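Local coordinates for solute-binding protein (Thermoactinomyces vulgaris, PDB 2ZYO), which binds malto-oligosaccharides and cyclodextrins, and probably delivers them to a membrane transporter for carbohydrate uptake, at residues Ala187-Gln192 against Asn199-Asn204; Gly235-Gly240 against Lys253-Ala258. One frame throughout, in Å; residues are numbered along the deposited sequence.

Contact 1 (Ala187-Gln192 against Asn199-Asn204); sequences AVFKEQ and NEIGLN
Phe189 and Ile201 face each other as an antiparallel non-hydrogen-bonded pair, their CA atoms 4.7 Å apart, in the hairpin made by strands 189-192 and 195-201. Two backbone hydrogen bonds flank the pair. Gly202 N donates to Val188 O at 2.9 Å, and Lys190 N reaches Glu200 O at 3.0 Å. Ile201 CA adds a C-H...O contact to Val188 O, so that carbonyl receives both a conventional and a weak donor. Where the strand pairing ends, a water bridges the backbones, accepting from Ala187 N and donating to Gly202 O.

The apolar contacts run alongside rather than head-on. Paired across the strands, Phe189 and Ile201 leave the same face of the sheet, and with CG of Phe189 beside the backbone N (chi1 -60°) the ring lies alongside its partner, CE1 3.8 Å from Ile201 CG1. Val188 CG1 likewise lies beside Leu203 CD1 at 4.1 Å. Beyond the hairpin, Met388 of helix 377-394 touches both Ile201 and Leu203, while Phe174 touches Val188 and Leu203.

On the exposed side, the Glu200 carboxylate rests along the aliphatic part of Lys190, Glu200 OE2 3.4 Å from Lys190 CG. Bends at chi2 and chi4 carry Lys190 NZ away to Glu191 O, a 2.8 Å hydrogen bond, and 5.6 Å separates it from Glu200 OE2. The attraction between these opposite charges is therefore probably long-range and modest, so the hairpin is likely to depend more on its backbone bonds and apolar contacts than on this charge pair.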
loop_
_atom_site.group_PDB
_atom_site.type_symbol
_atom_site.label_atom_id
_atom_site.label_comp_id
_atom_site.label_asym_id
_atom_site.label_seq_id
_atom_site.Cartn_x
_atom_site.Cartn_y
_atom_site.Cartn_z
ATOM N N ALA A 187 -0.244 -17.794 -1.341
ATOM C CA ALA A 187 -0.570 -16.696 -2.247
ATOM C C ALA A 187 -2.073 -16.425 -2.217
ATOM O O ALA A 187 -2.860 -17.308 -1.867
ATOM C CB ALA A 187 -0.114 -17.027 -3.662
ATOM N N VAL A 188 -2.470 -15.205 -2.576
ATOM C CA VAL A 188 -3.891 -14.877 -2.711
ATOM C C VAL A 188 -4.433 -15.494 -4.003
ATOM O O VAL A 188 -5.343 -16.322 -3.964
ATOM C CB VAL A 188 -4.156 -13.351 -2.698
ATOM C CG1 VAL A 188 -5.653 -13.082 -2.692
ATOM C CG2 VAL A 188 -3.492 -12.692 -1.492
ATOM N N PHE A 189 -3.863 -15.082 -5.135
ATOM C CA PHE A 189 -4.174 -15.664 -6.440
ATOM C C PHE A 189 -2.898 -16.233 -7.043
ATOM O O PHE A 189 -1.816 -15.678 -6.845
ATOM C CB PHE A 189 -4.745 -14.609 -7.394
ATOM C CG PHE A 189 -6.012 -13.960 -6.911
ATOM C CD1 PHE A 189 -7.232 -14.626 -7.001
ATOM C CD2 PHE A 189 -5.990 -12.670 -6.389
ATOM C CE1 PHE A 189 -8.409 -14.022 -6.563
ATOM C CE2 PHE A 189 -7.161 -12.060 -5.948
ATOM C CZ PHE A 189 -8.371 -12.737 -6.036
ATOM N N LYS A 190 -3.021 -17.334 -7.781
ATOM C CA LYS A 190 -1.875 -17.902 -8.487
ATOM C C LYS A 190 -1.405 -16.951 -9.583
ATOM O O LYS A 190 -2.191 -16.545 -10.443
ATOM C CB LYS A 190 -2.215 -19.277 -9.071
ATOM C CG LYS A 190 -1.120 -19.907 -9.939
ATOM C CD LYS A 190 0.147 -20.224 -9.147
ATOM C CE LYS A 190 1.177 -20.956 -10.001
ATOM N NZ LYS A 190 1.602 -20.170 -11.196
ATOM N N GLU A 191 -0.125 -16.598 -9.530
ATOM C CA GLU A 191 0.476 -15.680 -10.490
ATOM C C GLU A 191 1.220 -16.436 -11.581
ATOM O O GLU A 191 1.972 -17.374 -11.303
ATOM C CB GLU A 191 1.424 -14.708 -9.780
ATOM C CG GLU A 191 1.889 -13.536 -10.643
ATOM C CD GLU A 191 2.644 -12.480 -9.854
ATOM O OE1 GLU A 191 2.124 -12.007 -8.819
ATOM O OE2 GLU A 191 3.759 -12.110 -10.276
ATOM N N GLN A 192 0.993 -16.018 -12.824
ATOM C CA GLN A 192 1.692 -16.564 -13.977
ATOM C C GLN A 192 2.046 -15.445 -14.954
ATOM O O GLN A 192 1.174 -14.908 -15.641
ATOM C CB GLN A 192 0.850 -17.651 -14.662
ATOM C CG GLN A 192 1.490 -18.306 -15.888
ATOM C CD GLN A 192 2.727 -19.121 -15.552
ATOM O OE1 GLN A 192 3.808 -18.572 -15.338
ATOM N NE2 GLN A 192 2.574 -20.440 -15.520
ATOM N N ASN A 199 -9.568 -17.541 -10.527
ATOM C CA ASN A 199 -10.140 -18.852 -10.226
ATOM C C ASN A 199 -9.240 -19.740 -9.367
ATOM O O ASN A 199 -9.725 -20.676 -8.723
ATOM C CB ASN A 199 -10.531 -19.581 -11.514
ATOM C CG ASN A 199 -11.840 -19.080 -12.094
ATOM O OD1 ASN A 199 -12.861 -19.760 -12.013
ATOM N ND2 ASN A 199 -11.819 -17.885 -12.676
ATOM N N GLU A 200 -7.938 -19.455 -9.361
ATOM C CA GLU A 200 -7.006 -20.197 -8.512
ATOM C C GLU A 200 -6.639 -19.391 -7.267
ATOM O O GLU A 200 -5.600 -18.727 -7.214
ATOM C CB GLU A 200 -5.758 -20.652 -9.280
ATOM C CG GLU A 200 -5.023 -21.804 -8.589
ATOM C CD GLU A 200 -3.774 -22.279 -9.320
ATOM O OE1 GLU A 200 -2.898 -22.867 -8.656
ATOM O OE2 GLU A 200 -3.655 -22.061 -10.545
ATOM N N ILE A 201 -7.523 -19.452 -6.275
ATOM C CA ILE A 201 -7.307 -18.801 -4.988
ATOM C C ILE A 201 -6.465 -19.720 -4.106
ATOM O O ILE A 201 -6.754 -20.910 -3.987
ATOM C CB ILE A 201 -8.655 -18.443 -4.304
ATOM C CG1 ILE A 201 -9.383 -17.356 -5.105
ATOM C CG2 ILE A 201 -8.439 -17.995 -2.854
ATOM C CD1 ILE A 201 -10.806 -17.073 -4.644
ATOM N N GLY A 202 -5.417 -19.170 -3.501
ATOM C CA GLY A 202 -4.498 -19.976 -2.700
ATOM C C GLY A 202 -4.711 -19.891 -1.201
ATOM O O GLY A 202 -3.894 -20.393 -0.429
ATOM N N LEU A 203 -5.817 -19.281 -0.784
ATOM C CA LEU A 203 -6.028 -18.979 0.631
ATOM C C LEU A 203 -6.598 -20.125 1.478
ATOM O O LEU A 203 -6.810 -19.957 2.681
ATOM C CB LEU A 203 -6.839 -17.684 0.801
ATOM C CG LEU A 203 -6.126 -16.392 0.374
ATOM C CD1 LEU A 203 -7.023 -15.186 0.570
ATOM C CD2 LEU A 203 -4.803 -16.200 1.121
ATOM N N ASN A 204 -6.836 -21.282 0.863
ATOM C CA ASN A 204 -7.133 -22.492 1.643
ATOM C C ASN A 204 -6.166 -23.647 1.347
ATOM O O ASN A 204 -6.483 -24.819 1.568
ATOM C CB ASN A 204 -8.610 -22.913 1.524
ATOM C CG ASN A 204 -8.989 -23.378 0.129
ATOM O OD1 ASN A 204 -8.490 -22.869 -0.873
ATOM N ND2 ASN A 204 -9.896 -24.349 0.061
HETATM O O HOH W 1 -1.313 -20.515 -1.384
#

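Contact 2 (Gly235-Gly240 against Lys253-Ala258); sequences GLFKSG and KDYQAA
Along 253-258, Asp254 is the first residue to touch 235-240, taking the ammonium group of Lys238 in a salt bridge. Lys238 NZ donates to Asp254 OD2 at 2.8 Å, on the syn side and 20° out of the carboxylate plane. With its CG trans to the backbone N (chi1 -169°), Asp254 swings the carboxylate across the path of the lysine, whose chain bends at chi3 to meet it roughly at a right angle.

Tyr255 comes next and carries the buried half of the contact. Phe237 turns an edge to the tyrosine face in an edge-to-face stack, centroids 4.5 Å apart and planes at 54°. Phe237 CD2 sits over the centre of the tyrosine ring, 3.4 Å above its plane, while Phe237 CE2 is 3.5 Å from Tyr255 CD2. Lys238 comes to the same ring from elsewhere, its CG at the edge, 3.7 Å from Tyr255 CD1. The phenol oxygen points beyond the contact, hydrogen-bonded to Asn234 and Asn247, which should help fix the ring against which Phe237 packs.

Ala258 closes the series, its CB 3.7 Å from Lys238 CG. The lysine's aliphatic part thus touches both tyrosine and alanine before its charged end reaches the aspartate. With a methionine in place of Lys238, the Asp254 carboxylate would probably be left without its positive mate.

Val245 of strand 242-247 touches both aromatic rings. The arrangement is thus two neighbouring helices, 230-238 and 252-257, joined through the intervening strand and packed against it, as in the alpha/beta lobes of periplasmic-type solute-binding proteins.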
loop_
_atom_site.group_PDB
_atom_site.type_symbol
_atom_site.label_atom_id
_atom_site.label_comp_id
_atom_site.label_asym_id
_atom_site.label_seq_id
_atom_site.Cartn_x
_atom_site.Cartn_y
_atom_site.Cartn_z
ATOM N N GLY A 235 -4.438 3.662 19.813
ATOM C CA GLY A 235 -4.712 4.235 21.130
ATOM C C GLY A 235 -3.733 3.760 22.185
ATOM O O GLY A 235 -3.171 4.567 22.930
ATOM N N LEU A 236 -3.516 2.447 22.235
ATOM C CA LEU A 236 -2.616 1.858 23.220
ATOM C C LEU A 236 -1.146 2.191 22.983
ATOM O O LEU A 236 -0.395 2.375 23.941
ATOM C CB LEU A 236 -2.837 0.347 23.343
ATOM C CG LEU A 236 -4.148 -0.053 24.029
ATOM C CD1 LEU A 236 -4.338 -1.557 24.016
ATOM C CD2 LEU A 236 -4.203 0.482 25.455
ATOM N N PHE A 237 -0.732 2.281 21.720
ATOM C CA PHE A 237 0.635 2.708 21.421
ATOM C C PHE A 237 0.857 4.165 21.843
ATOM O O PHE A 237 1.886 4.497 22.435
ATOM C CB PHE A 237 0.987 2.502 19.941
ATOM C CG PHE A 237 2.441 2.738 19.631
ATOM C CD1 PHE A 237 3.408 1.804 20.002
ATOM C CD2 PHE A 237 2.847 3.899 18.979
ATOM C CE1 PHE A 237 4.758 2.025 19.723
ATOM C CE2 PHE A 237 4.193 4.130 18.697
ATOM C CZ PHE A 237 5.148 3.190 19.070
ATOM N N LYS A 238 -0.120 5.021 21.551
ATOM C CA LYS A 238 -0.053 6.436 21.934
ATOM C C LYS A 238 -0.073 6.636 23.451
ATOM O O LYS A 238 0.384 7.667 23.946
ATOM C CB LYS A 238 -1.180 7.236 21.275
ATOM C CG LYS A 238 -1.000 7.428 19.770
ATOM C CD LYS A 238 -2.072 8.335 19.172
ATOM C CE LYS A 238 -3.415 7.628 19.062
ATOM N NZ LYS A 238 -4.460 8.518 18.484
ATOM N N SER A 239 -0.585 5.638 24.173
ATOM C CA SER A 239 -0.644 5.654 25.636
ATOM C C SER A 239 0.731 5.456 26.278
ATOM O O SER A 239 0.893 5.659 27.482
ATOM C CB SER A 239 -1.600 4.570 26.141
ATOM O OG SER A 239 -0.960 3.302 26.186
ATOM N N GLY A 240 1.706 5.038 25.474
ATOM C CA GLY A 240 3.069 4.804 25.951
ATOM C C GLY A 240 3.271 3.472 26.650
ATOM O O GLY A 240 4.283 3.270 27.321
ATOM N N LYS A 253 2.635 10.370 12.086
ATOM C CA LYS A 253 2.362 11.743 12.516
ATOM C C LYS A 253 1.489 11.778 13.770
ATOM O O LYS A 253 1.707 12.602 14.661
ATOM C CB LYS A 253 1.729 12.557 11.382
ATOM C CG LYS A 253 2.691 12.885 10.242
ATOM C CD LYS A 253 2.086 13.868 9.243
ATOM C CE LYS A 253 2.230 15.316 9.703
ATOM N NZ LYS A 253 3.640 15.793 9.636
ATOM N N ASP A 254 0.523 10.866 13.841
ATOM C CA ASP A 254 -0.341 10.724 15.011
ATOM C C ASP A 254 0.435 10.258 16.251
ATOM O O ASP A 254 0.222 10.778 17.349
ATOM C CB ASP A 254 -1.499 9.768 14.703
ATOM C CG ASP A 254 -2.578 9.774 15.776
ATOM O OD1 ASP A 254 -2.800 10.826 16.414
ATOM O OD2 ASP A 254 -3.217 8.719 15.970
ATOM N N TYR A 255 1.336 9.290 16.069
ATOM C CA TYR A 255 2.161 8.785 17.172
ATOM C C TYR A 255 3.091 9.858 17.733
ATOM O O TYR A 255 3.262 9.966 18.949
ATOM C CB TYR A 255 2.999 7.575 16.740
ATOM C CG TYR A 255 2.231 6.307 16.413
ATOM C CD1 TYR A 255 0.924 6.100 16.863
ATOM C CD2 TYR A 255 2.839 5.293 15.678
ATOM C CE1 TYR A 255 0.236 4.924 16.559
ATOM C CE2 TYR A 255 2.164 4.115 15.375
ATOM C CZ TYR A 255 0.869 3.936 15.818
ATOM O OH TYR A 255 0.215 2.766 15.508
ATOM N N GLN A 256 3.693 10.636 16.838
ATOM C CA GLN A 256 4.621 11.699 17.221
ATOM C C GLN A 256 3.902 12.861 17.899
ATOM O O GLN A 256 4.422 13.445 18.852
ATOM C CB GLN A 256 5.409 12.191 16.008
ATOM C CG GLN A 256 6.381 11.159 15.456
ATOM C CD GLN A 256 7.163 11.667 14.265
ATOM O OE1 GLN A 256 6.604 12.259 13.342
ATOM N NE2 GLN A 256 8.465 11.426 14.275
ATOM N N ALA A 257 2.705 13.183 17.410
ATOM C CA ALA A 257 1.869 14.211 18.033
ATOM C C ALA A 257 1.502 13.839 19.471
ATOM O O ALA A 257 1.323 14.717 20.315
ATOM C CB ALA A 257 0.615 14.455 17.205
ATOM N N ALA A 258 1.406 12.535 19.735
ATOM C CA ALA A 258 1.098 12.011 21.067
ATOM C C ALA A 258 2.296 12.049 22.021
ATOM O O ALA A 258 2.142 11.842 23.228
ATOM C CB ALA A 258 0.549 10.597 20.963
#

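Overall arrangement
Contacts 1 and 2 lie on opposite sides of the chain's centre, their centres 37 Å apart and their nearest atoms about 23 Å apart, with no element in common. Both are partly buried. Contact 1 is strand against strand within a two-stranded hairpin, so main-chain hydrogen bonds set the pairing and side chains add to it. Contact 2 is helix against helix, held wholly by side chains: a buried aromatic stack on the sheet side and a salt bridge nearer the surface. Opposite charges meet directly in contact 2, whereas in contact 1 they stay apart. Each has a side chain about 11 Å from a glucose unit of the bound maltotetraose, Val188 and Tyr255 respectively.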